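Local structure of bacterial leucyl aminopeptidase (Legionella pneumophila, 6ESL) at residues G207-T212 and G332-A337; V181-Y186 and W252-E257; Q188-T193 and Q264-H269. The protein is a secreted zinc aminopeptidase that probably removes N-terminal residues, with a preference for leucine, from peptides that feed the bacterium during infection of amoebas. All blocks are in the same frame, centred on the assembly; numbering follows the deposited sequence.

Contact 1 (G207-T212 and G332-A337); sequences GAHMDT and GCSDHA. With ZN (zinc ion), chain F.
Ser-334 OG is gripped by the side chains of Gln-282 and Asp-284 through hydrogen bonds, and from this tethered position it lies 4.3 Å from CD2 of His-209. Asp-335, the next residue, comes nearer. Its OD2 sits 3.4 Å from His-209 CB and 4.0 Å from His-209 CG, pressing on the root of the imidazole instead of its nitrogens. Ring and carboxylate planes stand 73° apart, and Asp-335 OD2 and Ser-334 OG both come to the ring obliquely. No hydrogen bond spans the two segments, but the Gln-282 amide serves both residues of the loop, since it also makes a weak hydrogen bond to Asp-335 OD2.

The polar atoms of His-209 are spent on other tasks. ND1 donates to Asp-211 OD1 at 2.9 Å, a bent bond (141°) that arrives from above the carboxylate plane. NE2 binds a zinc ion at 2.2 Å, and Asp-222, Asp-284 and a water also ligate this metal. Held at both nitrogens, the imidazole has its rotation fixed. Asp-284 ligates the zinc through OD1 and meets Ser-334 through OD2, which makes Ser-334 a second-shell residue of the site.

His-209 closes the C-terminal end of strand 203-209, which runs parallel to its neighbours 248-253 and 277-282 inside the mixed sheet. The preceding Ala-208 turns its methyl to helix 220-239. Across from the strand, the loop carries the Cys-329 to Cys-333 disulfide just before Ser-334 and leads into helix 336-340, where His-336 stacks on Phe-348 of strand 346-350.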
ATOM      1  N   GLY B 207      19.198   5.399  -4.677  1.00 25.41           N
ATOM      2  CA  GLY B 207      19.791   6.538  -4.014  1.00 25.92           C
ATOM      3  C   GLY B 207      20.026   6.433  -2.541  1.00 24.77           C
ATOM      4  O   GLY B 207      19.467   5.540  -1.863  1.00 26.56           O
ATOM      5  N   ALA B 208      20.747   7.424  -2.048  1.00 24.51           N
ATOM      6  CA  ALA B 208      21.055   7.648  -0.629  1.00 23.76           C
ATOM      7  C   ALA B 208      21.527   9.115  -0.547  1.00 24.05           C
ATOM      8  O   ALA B 208      21.896   9.696  -1.591  1.00 25.85           O
ATOM      9  CB  ALA B 208      22.237   6.719  -0.216  1.00 25.56           C
ATOM     10  N   HIS B 209      21.653   9.665   0.619  1.00 22.62           N
ATOM     11  CA  HIS B 209      22.128  11.003   0.791  1.00 23.46           C
ATOM     12  C   HIS B 209      23.476  10.983   1.467  1.00 23.31           C
ATOM     13  O   HIS B 209      23.669  10.248   2.344  1.00 23.35           O
ATOM     14  CB  HIS B 209      21.113  11.949   1.423  1.00 23.29           C
ATOM     15  CG  HIS B 209      20.813  11.744   2.857  1.00 22.48           C
ATOM     16  ND1 HIS B 209      21.452  12.408   3.856  1.00 23.09           N
ATOM     17  CD2 HIS B 209      19.866  11.004   3.464  1.00 22.59           C
ATOM     18  CE1 HIS B 209      20.936  12.065   5.010  1.00 21.96           C
ATOM     19  NE2 HIS B 209      19.987  11.206   4.790  1.00 21.96           N
ATOM     20  N   MET B 210      24.349  11.897   1.076  1.00 25.03           N
ATOM     21  CA  MET B 210      25.741  11.813   1.468  1.00 25.46           C
ATOM     22  C   MET B 210      25.998  12.717   2.694  1.00 25.81           C
ATOM     23  O   MET B 210      27.105  12.663   3.323  1.00 25.36           O
ATOM     24  CB  MET B 210      26.638  12.275   0.279  1.00 27.54           C
ATOM     25  CG  MET B 210      26.615  13.766  -0.018  1.00 28.00           C
ATOM     26  SD  MET B 210      27.860  14.165  -1.268  1.00 30.47           S
ATOM     27  CE  MET B 210      27.134  13.654  -2.781  1.00 30.62           C
ATOM     28  N   ASP B 211      25.065  13.616   2.974  1.00 25.34           N
ATOM     29  CA  ASP B 211      25.281  14.692   3.916  1.00 25.52           C
ATOM     30  C   ASP B 211      24.868  14.418   5.356  1.00 25.87           C
ATOM     31  O   ASP B 211      24.202  13.428   5.649  1.00 23.61           O
ATOM     32  CB  ASP B 211      24.622  16.011   3.427  1.00 24.98           C
ATOM     33  CG  ASP B 211      23.090  15.938   3.446  1.00 24.63           C
ATOM     34  OD1 ASP B 211      22.573  14.927   2.969  1.00 23.88           O
ATOM     35  OD2 ASP B 211      22.460  16.919   3.916  1.00 25.94           O
ATOM     36  N   THR B 212      25.271  15.357   6.217  1.00 26.26           N
ATOM     37  CA  THR B 212      24.949  15.427   7.622  1.00 26.25           C
ATOM     38  C   THR B 212      24.674  16.839   8.016  1.00 27.08           C
ATOM     39  O   THR B 212      24.749  17.805   7.197  1.00 28.97           O
ATOM     40  CB  THR B 212      26.149  14.952   8.488  1.00 28.16           C
ATOM     41  OG1 THR B 212      27.246  15.939   8.399  1.00 28.41           O
ATOM     42  CG2 THR B 212      26.600  13.573   8.081  1.00 28.74           C
ATOM     43  N   GLY B 332       8.426  15.342   3.834  1.00 24.70           N
ATOM     44  CA  GLY B 332       9.823  15.674   3.677  1.00 24.91           C
ATOM     45  C   GLY B 332      10.765  14.680   4.327  1.00 25.94           C
ATOM     46  O   GLY B 332      11.775  15.023   4.845  1.00 27.02           O
ATOM     47  N   CYS B 333      10.366  13.413   4.335  1.00 25.53           N
ATOM     48  CA  CYS B 333      11.070  12.412   5.129  1.00 26.33           C
ATOM     49  C   CYS B 333      12.479  12.189   4.593  1.00 24.26           C
ATOM     50  O   CYS B 333      13.469  12.374   5.302  1.00 22.44           O
ATOM     51  CB  CYS B 333      10.295  11.092   5.139  1.00 26.85           C
ATOM     52  SG  CYS B 333      11.070   9.779   6.109  1.00 31.55           S
ATOM     53  N   SER B 334      12.549  11.792   3.329  1.00 22.22           N
ATOM     54  CA  SER B 334      13.796  11.591   2.631  1.00 21.90           C
ATOM     55  C   SER B 334      13.622  11.765   1.141  1.00 22.39           C
ATOM     56  O   SER B 334      12.566  12.127   0.665  1.00 22.72           O
ATOM     57  CB  SER B 334      14.363  10.206   2.926  1.00 21.30           C
ATOM     58  OG  SER B 334      15.731  10.130   2.713  1.00 20.42           O
ATOM     59  N   ASP B 335      14.690  11.494   0.406  1.00 22.10           N
ATOM     60  CA  ASP B 335      14.780  11.879  -1.004  1.00 22.10           C
ATOM     61  C   ASP B 335      13.784  11.205  -1.962  1.00 22.85           C
ATOM     62  O   ASP B 335      13.485  11.756  -3.009  1.00 23.07           O
ATOM     63  CB  ASP B 335      16.252  11.747  -1.535  1.00 21.67           C
ATOM     64  CG  ASP B 335      17.171  12.564  -0.749  1.00 21.45           C
ATOM     65  OD1 ASP B 335      17.022  13.811  -0.818  1.00 22.34           O
ATOM     66  OD2 ASP B 335      18.112  11.926  -0.122  1.00 20.97           O
ATOM     67  N   HIS B 336      13.202  10.074  -1.575  1.00 22.60           N
ATOM     68  CA  HIS B 336      12.150   9.485  -2.387  1.00 22.91           C
ATOM     69  C   HIS B 336      11.012  10.452  -2.601  1.00 24.18           C
ATOM     70  O   HIS B 336      10.357  10.397  -3.664  1.00 24.20           O
ATOM     71  CB  HIS B 336      11.620   8.218  -1.723  1.00 23.55           C
ATOM     72  CG  HIS B 336      11.125   8.448  -0.338  1.00 23.05           C
ATOM     73  ND1 HIS B 336      11.998   8.702   0.730  1.00 22.13           N
ATOM     74  CD2 HIS B 336       9.849   8.504   0.163  1.00 22.72           C
ATOM     75  CE1 HIS B 336      11.230   8.918   1.816  1.00 24.46           C
ATOM     76  NE2 HIS B 336       9.930   8.809   1.485  1.00 22.84           N
ATOM     77  N   ALA B 337      10.800  11.376  -1.673  1.00 24.50           N
ATOM     78  CA  ALA B 337       9.680  12.298  -1.773  1.00 24.99           C
ATOM     79  C   ALA B 337       9.781  13.217  -2.964  1.00 25.41           C
ATOM     80  O   ALA B 337       8.763  13.632  -3.533  1.00 24.46           O
ATOM     81  CB  ALA B 337       9.496  13.100  -0.468  1.00 25.51           C
TER
HETATM   82 ZN    ZN F 402      18.659  10.551   6.365  1.00 23.88          ZN
HETATM   83  O   HOH W   1      17.162   9.929   7.835  1.00 17.30           O

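Contact 2 (V181-Y186 and W252-E257); sequences VKTGWY and WYAAEE. With ZN (zinc ion), chain E.
Ala-255 CB lies over one face of the Tyr-186 ring, 4.4 Å from Tyr-186 CG. The indole of Trp-185 reaches the opposite face, with NE1 3.1 Å above the Tyr-186 ring plane and offset toward the rim, so the phenol is sandwiched between a methyl and its own neighbour. That indole is exposed and touches a crystal neighbour. The same Ala-255 CB also touches Thr-183 CG2 at 4.0 Å.

Thr-183 divides its two branches between the alanines. With chi1 at -43°, CG2 stands anti to the backbone N and goes to Ala-255, while OG1 sits beside that N and passes 3.7 Å from Ala-254 CB. That last approach is plain packing, because the hydroxyl is hydrogen-bonded to Gln-188 O. Thr-183 and Tyr-186 are brought to one side by the type II' beta turn between them, closed by Tyr-186 N to Thr-183 O at 3.0 Å. The phenol oxygen is held by Arg-258 and by Glu-22 of the second subunit.

From the alanines the chain runs on to Glu-257, which binds a zinc ion through OE2 at a long 2.6 Å, with Asp-222 also a ligand. The turn joins edge strand 176-183 to strand 188-195, which runs between it and strand 248-253. Gln-188 and Ser-190 of that middle strand bond to the N atoms of Ala-255 and Ala-254, and Val-261 of helix 261-272 packs on Thr-183 and Ala-255.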
ATOM      1  N   VAL B 181      25.476  17.095 -10.233  1.00 42.02           N
ATOM      2  CA  VAL B 181      24.416  18.053 -10.342  1.00 43.14           C
ATOM      3  C   VAL B 181      24.554  19.080  -9.239  1.00 42.45           C
ATOM      4  O   VAL B 181      24.501  18.759  -8.065  1.00 39.95           O
ATOM      5  CB  VAL B 181      23.058  17.377 -10.234  1.00 42.23           C
ATOM      6  CG1 VAL B 181      21.945  18.441 -10.293  1.00 42.12           C
ATOM      7  CG2 VAL B 181      22.883  16.390 -11.379  1.00 43.61           C
ATOM      8  N   LYS B 182      24.699  20.336  -9.633  1.00 44.37           N
ATOM      9  CA  LYS B 182      24.799  21.440  -8.702  1.00 45.60           C
ATOM     10  C   LYS B 182      23.581  21.648  -7.771  1.00 43.12           C
ATOM     11  O   LYS B 182      22.447  21.206  -8.032  1.00 39.88           O
ATOM     12  CB  LYS B 182      25.204  22.729  -9.443  1.00 50.50           C
ATOM     13  CG  LYS B 182      26.599  22.644  -9.986  1.00 56.26           C
ATOM     14  CD  LYS B 182      26.946  23.925 -10.729  1.00 63.08           C
ATOM     15  CE  LYS B 182      28.350  23.870 -11.259  1.00 67.79           C
ATOM     16  NZ  LYS B 182      28.602  25.148 -11.992  1.00 71.09           N
ATOM     17  N   THR B 183      23.892  22.269  -6.639  1.00 42.72           N
ATOM     18  CA  THR B 183      22.944  22.387  -5.513  1.00 39.67           C
ATOM     19  C   THR B 183      22.666  23.860  -5.149  1.00 40.58           C
ATOM     20  O   THR B 183      22.674  24.215  -3.988  1.00 38.32           O
ATOM     21  CB  THR B 183      23.543  21.674  -4.319  1.00 37.88           C
ATOM     22  OG1 THR B 183      24.119  20.417  -4.741  1.00 37.38           O
ATOM     23  CG2 THR B 183      22.420  21.374  -3.316  1.00 37.02           C
ATOM     24  N   GLY B 184      22.573  24.731  -6.142  1.00 43.11           N
ATOM     25  CA  GLY B 184      22.500  26.174  -5.866  1.00 45.16           C
ATOM     26  C   GLY B 184      23.574  26.730  -4.943  1.00 44.39           C
ATOM     27  O   GLY B 184      24.745  26.563  -5.206  1.00 47.02           O
ATOM     28  N   TRP B 185      23.163  27.470  -3.908  1.00 44.95           N
ATOM     29  CA  TRP B 185      24.143  28.114  -3.053  1.00 47.83           C
ATOM     30  C   TRP B 185      24.941  27.107  -2.279  1.00 43.60           C
ATOM     31  O   TRP B 185      25.987  27.410  -1.746  1.00 42.85           O
ATOM     32  CB  TRP B 185      23.485  29.362  -2.279  1.00 51.55           C
ATOM     33  CG  TRP B 185      23.069  28.859  -1.003  1.00 55.02           C
ATOM     34  CD1 TRP B 185      22.075  27.969  -0.805  1.00 58.05           C
ATOM     35  CD2 TRP B 185      23.704  29.053   0.265  1.00 58.47           C
ATOM     36  NE1 TRP B 185      22.012  27.608   0.502  1.00 63.26           N
ATOM     37  CE2 TRP B 185      23.004  28.259   1.194  1.00 57.79           C
ATOM     38  CE3 TRP B 185      24.779  29.827   0.720  1.00 60.44           C
ATOM     39  CZ2 TRP B 185      23.335  28.212   2.544  1.00 53.95           C
ATOM     40  CZ3 TRP B 185      25.112  29.780   2.080  1.00 59.87           C
ATOM     41  CH2 TRP B 185      24.388  28.976   2.970  1.00 56.84           C
ATOM     42  N   TYR B 186      24.453  25.872  -2.171  1.00 40.53           N
ATOM     43  CA  TYR B 186      25.199  24.875  -1.431  1.00 39.48           C
ATOM     44  C   TYR B 186      26.392  24.407  -2.238  1.00 41.30           C
ATOM     45  O   TYR B 186      26.245  24.034  -3.417  1.00 40.20           O
ATOM     46  CB  TYR B 186      24.329  23.649  -1.099  1.00 37.37           C
ATOM     47  CG  TYR B 186      23.236  23.973  -0.111  1.00 35.58           C
ATOM     48  CD1 TYR B 186      23.484  23.983   1.257  1.00 34.30           C
ATOM     49  CD2 TYR B 186      21.970  24.320  -0.546  1.00 36.59           C
ATOM     50  CE1 TYR B 186      22.517  24.394   2.180  1.00 34.89           C
ATOM     51  CE2 TYR B 186      20.951  24.634   0.356  1.00 35.76           C
ATOM     52  CZ  TYR B 186      21.255  24.659   1.758  1.00 34.67           C
ATOM     53  OH  TYR B 186      20.288  25.047   2.692  1.00 33.78           O
ATOM     54  N   TRP B 252      24.004   9.727  -5.102  1.00 27.81           N
ATOM     55  CA  TRP B 252      24.212  10.184  -3.773  1.00 26.96           C
ATOM     56  C   TRP B 252      23.817  11.660  -3.716  1.00 27.75           C
ATOM     57  O   TRP B 252      24.507  12.504  -4.254  1.00 27.58           O
ATOM     58  CB  TRP B 252      25.606   9.996  -3.309  1.00 28.70           C
ATOM     59  CG  TRP B 252      26.034   8.493  -3.143  1.00 30.11           C
ATOM     60  CD1 TRP B 252      26.068   7.780  -1.995  1.00 30.01           C
ATOM     61  CD2 TRP B 252      26.419   7.573  -4.185  1.00 31.82           C
ATOM     62  NE1 TRP B 252      26.465   6.488  -2.233  1.00 30.93           N
ATOM     63  CE2 TRP B 252      26.686   6.336  -3.564  1.00 31.90           C
ATOM     64  CE3 TRP B 252      26.551   7.666  -5.590  1.00 33.56           C
ATOM     65  CZ2 TRP B 252      27.130   5.198  -4.303  1.00 34.87           C
ATOM     66  CZ3 TRP B 252      26.959   6.502  -6.311  1.00 34.07           C
ATOM     67  CH2 TRP B 252      27.238   5.313  -5.667  1.00 33.34           C
ATOM     68  N   TYR B 253      22.702  11.969  -3.025  1.00 26.01           N
ATOM     69  CA  TYR B 253      22.207  13.299  -3.048  1.00 26.07           C
ATOM     70  C   TYR B 253      22.929  14.184  -2.044  1.00 26.99           C
ATOM     71  O   TYR B 253      23.211  13.747  -0.977  1.00 25.89           O
ATOM     72  CB  TYR B 253      20.686  13.305  -2.666  1.00 24.99           C
ATOM     73  CG  TYR B 253      19.876  12.390  -3.482  1.00 24.39           C
ATOM     74  CD1 TYR B 253      19.544  12.726  -4.838  1.00 25.95           C
ATOM     75  CD2 TYR B 253      19.369  11.213  -2.949  1.00 23.47           C
ATOM     76  CE1 TYR B 253      18.705  11.905  -5.581  1.00 25.41           C
ATOM     77  CE2 TYR B 253      18.628  10.327  -3.728  1.00 22.95           C
ATOM     78  CZ  TYR B 253      18.287  10.681  -5.015  1.00 24.42           C
ATOM     79  OH  TYR B 253      17.520   9.830  -5.748  1.00 25.51           O
ATOM     80  N   ALA B 254      23.158  15.436  -2.421  1.00 27.36           N
ATOM     81  CA  ALA B 254      23.618  16.471  -1.538  1.00 28.17           C
ATOM     82  C   ALA B 254      22.449  17.033  -0.720  1.00 28.58           C
ATOM     83  O   ALA B 254      21.286  16.996  -1.178  1.00 26.37           O
ATOM     84  CB  ALA B 254      24.173  17.620  -2.391  1.00 31.30           C
ATOM     85  N   ALA B 255      22.779  17.575   0.469  1.00 27.21           N
ATOM     86  CA  ALA B 255      21.916  18.505   1.123  1.00 25.64           C
ATOM     87  C   ALA B 255      20.492  17.965   1.416  1.00 23.56           C
ATOM     88  O   ALA B 255      19.505  18.719   1.414  1.00 22.44           O
ATOM     89  CB  ALA B 255      21.841  19.848   0.315  1.00 25.79           C
ATOM     90  N   GLU B 256      20.366  16.685   1.690  1.00 22.77           N
ATOM     91  CA  GLU B 256      19.130  16.102   2.131  1.00 22.92           C
ATOM     92  C   GLU B 256      18.650  16.720   3.446  1.00 23.53           C
ATOM     93  O   GLU B 256      17.439  16.985   3.583  1.00 21.64           O
ATOM     94  CB  GLU B 256      19.182  14.615   2.186  1.00 22.42           C
ATOM     95  CG  GLU B 256      17.833  13.928   2.401  1.00 22.81           C
ATOM     96  CD  GLU B 256      17.391  13.844   3.869  1.00 23.88           C
ATOM     97  OE1 GLU B 256      18.233  14.191   4.767  1.00 24.77           O
ATOM     98  OE2 GLU B 256      16.142  13.669   4.110  1.00 27.85           O
ATOM     99  N   GLU B 257      19.615  17.036   4.352  1.00 23.45           N
ATOM    100  CA  GLU B 257      19.271  17.512   5.692  1.00 24.04           C
ATOM    101  C   GLU B 257      18.830  18.959   5.646  1.00 25.92           C
ATOM    102  O   GLU B 257      18.389  19.504   6.631  1.00 27.63           O
ATOM    103  CB  GLU B 257      20.466  17.406   6.602  1.00 25.66           C
ATOM    104  CG  GLU B 257      20.958  15.975   6.852  1.00 24.63           C
ATOM    105  CD  GLU B 257      20.022  15.145   7.718  1.00 25.46           C
ATOM    106  OE1 GLU B 257      18.965  15.637   8.112  1.00 26.00           O
ATOM    107  OE2 GLU B 257      20.424  14.017   7.950  1.00 28.63           O
TER
HETATM  108 ZN    ZN E 401      18.253  12.665   7.966  1.00 74.30          ZN

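Contact 3 (Q188-T193 and Q264-H269)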
ATOM      1  N   GLN B 188      28.255  21.620  -1.823  1.00 37.93           N
ATOM      2  CA  GLN B 188      28.200  20.147  -2.145  1.00 35.06           C
ATOM      3  C   GLN B 188      27.275  19.818  -3.312  1.00 34.18           C
ATOM      4  O   GLN B 188      26.067  20.102  -3.236  1.00 33.45           O
ATOM      5  CB  GLN B 188      27.758  19.351  -0.914  1.00 34.27           C
ATOM      6  CG  GLN B 188      27.694  17.833  -0.964  1.00 32.43           C
ATOM      7  CD  GLN B 188      27.118  17.318   0.322  1.00 31.71           C
ATOM      8  OE1 GLN B 188      25.877  17.482   0.547  1.00 30.91           O
ATOM      9  NE2 GLN B 188      27.965  16.720   1.215  1.00 30.19           N
ATOM     10  N   PRO B 189      27.798  19.250  -4.398  1.00 34.86           N
ATOM     11  CA  PRO B 189      26.969  18.751  -5.482  1.00 34.55           C
ATOM     12  C   PRO B 189      26.408  17.404  -5.166  1.00 32.99           C
ATOM     13  O   PRO B 189      26.970  16.659  -4.289  1.00 31.24           O
ATOM     14  CB  PRO B 189      27.929  18.586  -6.631  1.00 36.99           C
ATOM     15  CG  PRO B 189      29.253  18.356  -5.992  1.00 37.74           C
ATOM     16  CD  PRO B 189      29.242  18.852  -4.583  1.00 36.26           C
ATOM     17  N   SER B 190      25.272  17.089  -5.843  1.00 32.65           N
ATOM     18  CA  SER B 190      24.835  15.749  -5.917  1.00 31.69           C
ATOM     19  C   SER B 190      25.707  14.937  -6.959  1.00 33.81           C
ATOM     20  O   SER B 190      26.078  15.443  -8.013  1.00 34.52           O
ATOM     21  CB  SER B 190      23.342  15.609  -6.200  1.00 30.66           C
ATOM     22  OG  SER B 190      22.490  16.138  -5.164  1.00 27.86           O
ATOM     23  N   LEU B 191      25.938  13.660  -6.647  1.00 34.12           N
ATOM     24  CA  LEU B 191      26.653  12.712  -7.531  1.00 34.64           C
ATOM     25  C   LEU B 191      25.666  11.805  -8.219  1.00 34.44           C
ATOM     26  O   LEU B 191      24.939  11.040  -7.570  1.00 29.99           O
ATOM     27  CB  LEU B 191      27.599  11.863  -6.744  1.00 34.57           C
ATOM     28  CG  LEU B 191      28.293  10.704  -7.537  1.00 35.72           C
ATOM     29  CD1 LEU B 191      29.067  11.282  -8.744  1.00 38.43           C
ATOM     30  CD2 LEU B 191      29.167   9.952  -6.544  1.00 34.79           C
ATOM     31  N   VAL B 192      25.596  11.926  -9.525  1.00 34.87           N
ATOM     32  CA  VAL B 192      24.766  11.067 -10.316  1.00 36.29           C
ATOM     33  C   VAL B 192      25.730  10.136 -11.103  1.00 40.08           C
ATOM     34  O   VAL B 192      26.749  10.602 -11.739  1.00 39.91           O
ATOM     35  CB  VAL B 192      23.905  11.808 -11.325  1.00 38.52           C
ATOM     36  CG1 VAL B 192      23.110  10.842 -12.210  1.00 40.41           C
ATOM     37  CG2 VAL B 192      22.917  12.745 -10.602  1.00 37.66           C
ATOM     38  N   THR B 193      25.430   8.842 -11.041  1.00 40.09           N
ATOM     39  CA  THR B 193      26.218   7.807 -11.696  1.00 42.95           C
ATOM     40  C   THR B 193      25.276   6.962 -12.537  1.00 43.42           C
ATOM     41  O   THR B 193      24.080   6.893 -12.255  1.00 41.83           O
ATOM     42  CB  THR B 193      26.937   6.908 -10.675  1.00 41.99           C
ATOM     43  OG1 THR B 193      25.991   6.023 -10.063  1.00 42.54           O
ATOM     44  CG2 THR B 193      27.604   7.752  -9.600  1.00 41.06           C
ATOM     45  N   GLN B 264      15.895  17.346  -5.156  1.00 29.32           N
ATOM     46  CA  GLN B 264      15.084  18.242  -5.969  1.00 31.73           C
ATOM     47  C   GLN B 264      15.872  18.698  -7.196  1.00 32.90           C
ATOM     48  O   GLN B 264      15.331  18.776  -8.298  1.00 31.38           O
ATOM     49  CB  GLN B 264      14.635  19.453  -5.150  1.00 35.23           C
ATOM     50  CG  GLN B 264      13.662  19.119  -4.029  1.00 39.29           C
ATOM     51  CD  GLN B 264      13.297  20.331  -3.195  1.00 43.08           C
ATOM     52  OE1 GLN B 264      13.929  20.611  -2.177  1.00 50.16           O
ATOM     53  NE2 GLN B 264      12.272  21.058  -3.625  1.00 35.93           N
ATOM     54  N   HIS B 265      17.150  19.006  -7.004  1.00 33.47           N
ATOM     55  CA  HIS B 265      17.982  19.428  -8.120  1.00 36.16           C
ATOM     56  C   HIS B 265      18.105  18.294  -9.135  1.00 35.96           C
ATOM     57  O   HIS B 265      18.029  18.519 -10.343  1.00 36.94           O
ATOM     58  CB  HIS B 265      19.367  19.850  -7.628  1.00 36.95           C
ATOM     59  CG  HIS B 265      19.447  21.284  -7.207  1.00 39.63           C
ATOM     60  ND1 HIS B 265      19.107  21.707  -5.940  1.00 42.14           N
ATOM     61  CD2 HIS B 265      19.828  22.393  -7.884  1.00 38.28           C
ATOM     62  CE1 HIS B 265      19.275  23.014  -5.854  1.00 42.58           C
ATOM     63  NE2 HIS B 265      19.712  23.456  -7.021  1.00 42.03           N
ATOM     64  N   VAL B 266      18.297  17.077  -8.634  1.00 33.64           N
ATOM     65  CA  VAL B 266      18.426  15.902  -9.493  1.00 34.22           C
ATOM     66  C   VAL B 266      17.151  15.605 -10.279  1.00 35.43           C
ATOM     67  O   VAL B 266      17.204  15.282 -11.466  1.00 34.74           O
ATOM     68  CB  VAL B 266      18.816  14.652  -8.680  1.00 33.34           C
ATOM     69  CG1 VAL B 266      18.874  13.431  -9.584  1.00 34.85           C
ATOM     70  CG2 VAL B 266      20.148  14.871  -7.980  1.00 32.41           C
ATOM     71  N   VAL B 267      16.007  15.714  -9.609  1.00 32.84           N
ATOM     72  CA  VAL B 267      14.718  15.458 -10.244  1.00 34.20           C
ATOM     73  C   VAL B 267      14.463  16.468 -11.354  1.00 37.20           C
ATOM     74  O   VAL B 267      13.960  16.129 -12.424  1.00 37.42           O
ATOM     75  CB  VAL B 267      13.564  15.522  -9.227  1.00 32.79           C
ATOM     76  CG1 VAL B 267      12.228  15.321  -9.926  1.00 33.63           C
ATOM     77  CG2 VAL B 267      13.763  14.483  -8.134  1.00 32.83           C
ATOM     78  N   GLN B 268      14.820  17.717 -11.079  1.00 39.08           N
ATOM     79  CA  GLN B 268      14.654  18.794 -12.011  1.00 43.34           C
ATOM     80  C   GLN B 268      15.604  18.612 -13.195  1.00 44.85           C
ATOM     81  O   GLN B 268      15.202  18.843 -14.331  1.00 46.63           O
ATOM     82  CB  GLN B 268      14.896  20.159 -11.349  1.00 46.33           C
ATOM     83  CG  GLN B 268      14.317  21.319 -12.149  1.00 51.30           C
ATOM     84  CD  GLN B 268      14.413  22.685 -11.433  1.00 54.76           C
ATOM     85  OE1 GLN B 268      14.893  23.665 -11.985  1.00 58.96           O
ATOM     86  NE2 GLN B 268      13.941  22.752 -10.219  1.00 54.36           N
ATOM     87  N   HIS B 269      16.845  18.211 -12.918  1.00 45.22           N
ATOM     88  CA  HIS B 269      17.818  17.906 -13.934  1.00 46.51           C
ATOM     89  C   HIS B 269      17.266  16.860 -14.918  1.00 48.16           C
ATOM     90  O   HIS B 269      17.375  17.073 -16.151  1.00 48.38           O
ATOM     91  CB  HIS B 269      19.140  17.434 -13.357  1.00 45.02           C
ATOM     92  CG  HIS B 269      20.206  17.195 -14.389  1.00 47.65           C
ATOM     93  ND1 HIS B 269      20.314  16.001 -15.076  1.00 48.84           N
ATOM     94  CD2 HIS B 269      21.169  18.009 -14.888  1.00 48.10           C
ATOM     95  CE1 HIS B 269      21.314  16.083 -15.943  1.00 49.39           C
ATOM     96  NE2 HIS B 269      21.862  17.274 -15.823  1.00 49.58           N
TER
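Val-266 is where this stretch of helix meets Ser-190 and Val-192, and the route to it begins at Gln-264, which packs on Val-73 of the second subunit. His-265 follows. Its ring stacks on that of His-77 of the second subunit, while ND1 is hydrogen-bonded to Val-261 O one turn earlier in the helix.

At Val-266 the side chain points to the strand. Both of its methyls take part. CG1 stands anti to the backbone N (chi1 177°) and meets Val-192 CG2 at 4.2 Å, whereas CG2, beside the N, rests 3.7 Å from Ser-190 CB and 3.9 Å from Ser-190 OG. The branched side chain therefore straddles two residues that project from the same face of the strand, and the contact is apolar apart from the flank of the serine. The polar partner of Ser-190 OG is the backbone N of Ala-254, just past the end of strand 248-253; the hydrogen bond between them satisfies this buried hydroxyl.

Further along, i to i+4 hydrogen bonds such as His-269 N to His-265 O (2.9 Å) carry the helix on. His-269 faces the sheet one turn beyond His-265, and its ring meets that of Phe-179 with the planes at about 35°.

Strand 188-195 lies antiparallel between strands 176-183 and 248-253, with Val-192 packed on Val-181 and Tyr-249, and Val-266 also touches Tyr-253. Helix 261-272 belongs to the beta-alpha-beta crossover from strand 248-253 to strand 277-282. Leu-191 points away from it to helix 151-170, so this part of the sheet is layered between two helices.

From the N terminus, the chain passes through 181-186, 188-193 and 207-212 before it returns to any of them. Contact 2 closes the first loop when 252-257 comes back to 181-186; contact 3 follows at 264-269, and contact 1 closes last, at 332-337. Every pair crosses and none nests. Contacts 2 and 3 are close, their centres 7 Å apart: contact 2 packs the turn after strand 176-183 on the loop just beyond strand 248-253, and contact 3 lays helix 261-272 on strand 188-195. Contact 1 ties strand 203-209 to the loop before helix 336-340. Its Asp-211 OD2 to Glu-257 N bond, 2.9 Å, links it to contact 2 beside the zinc ions.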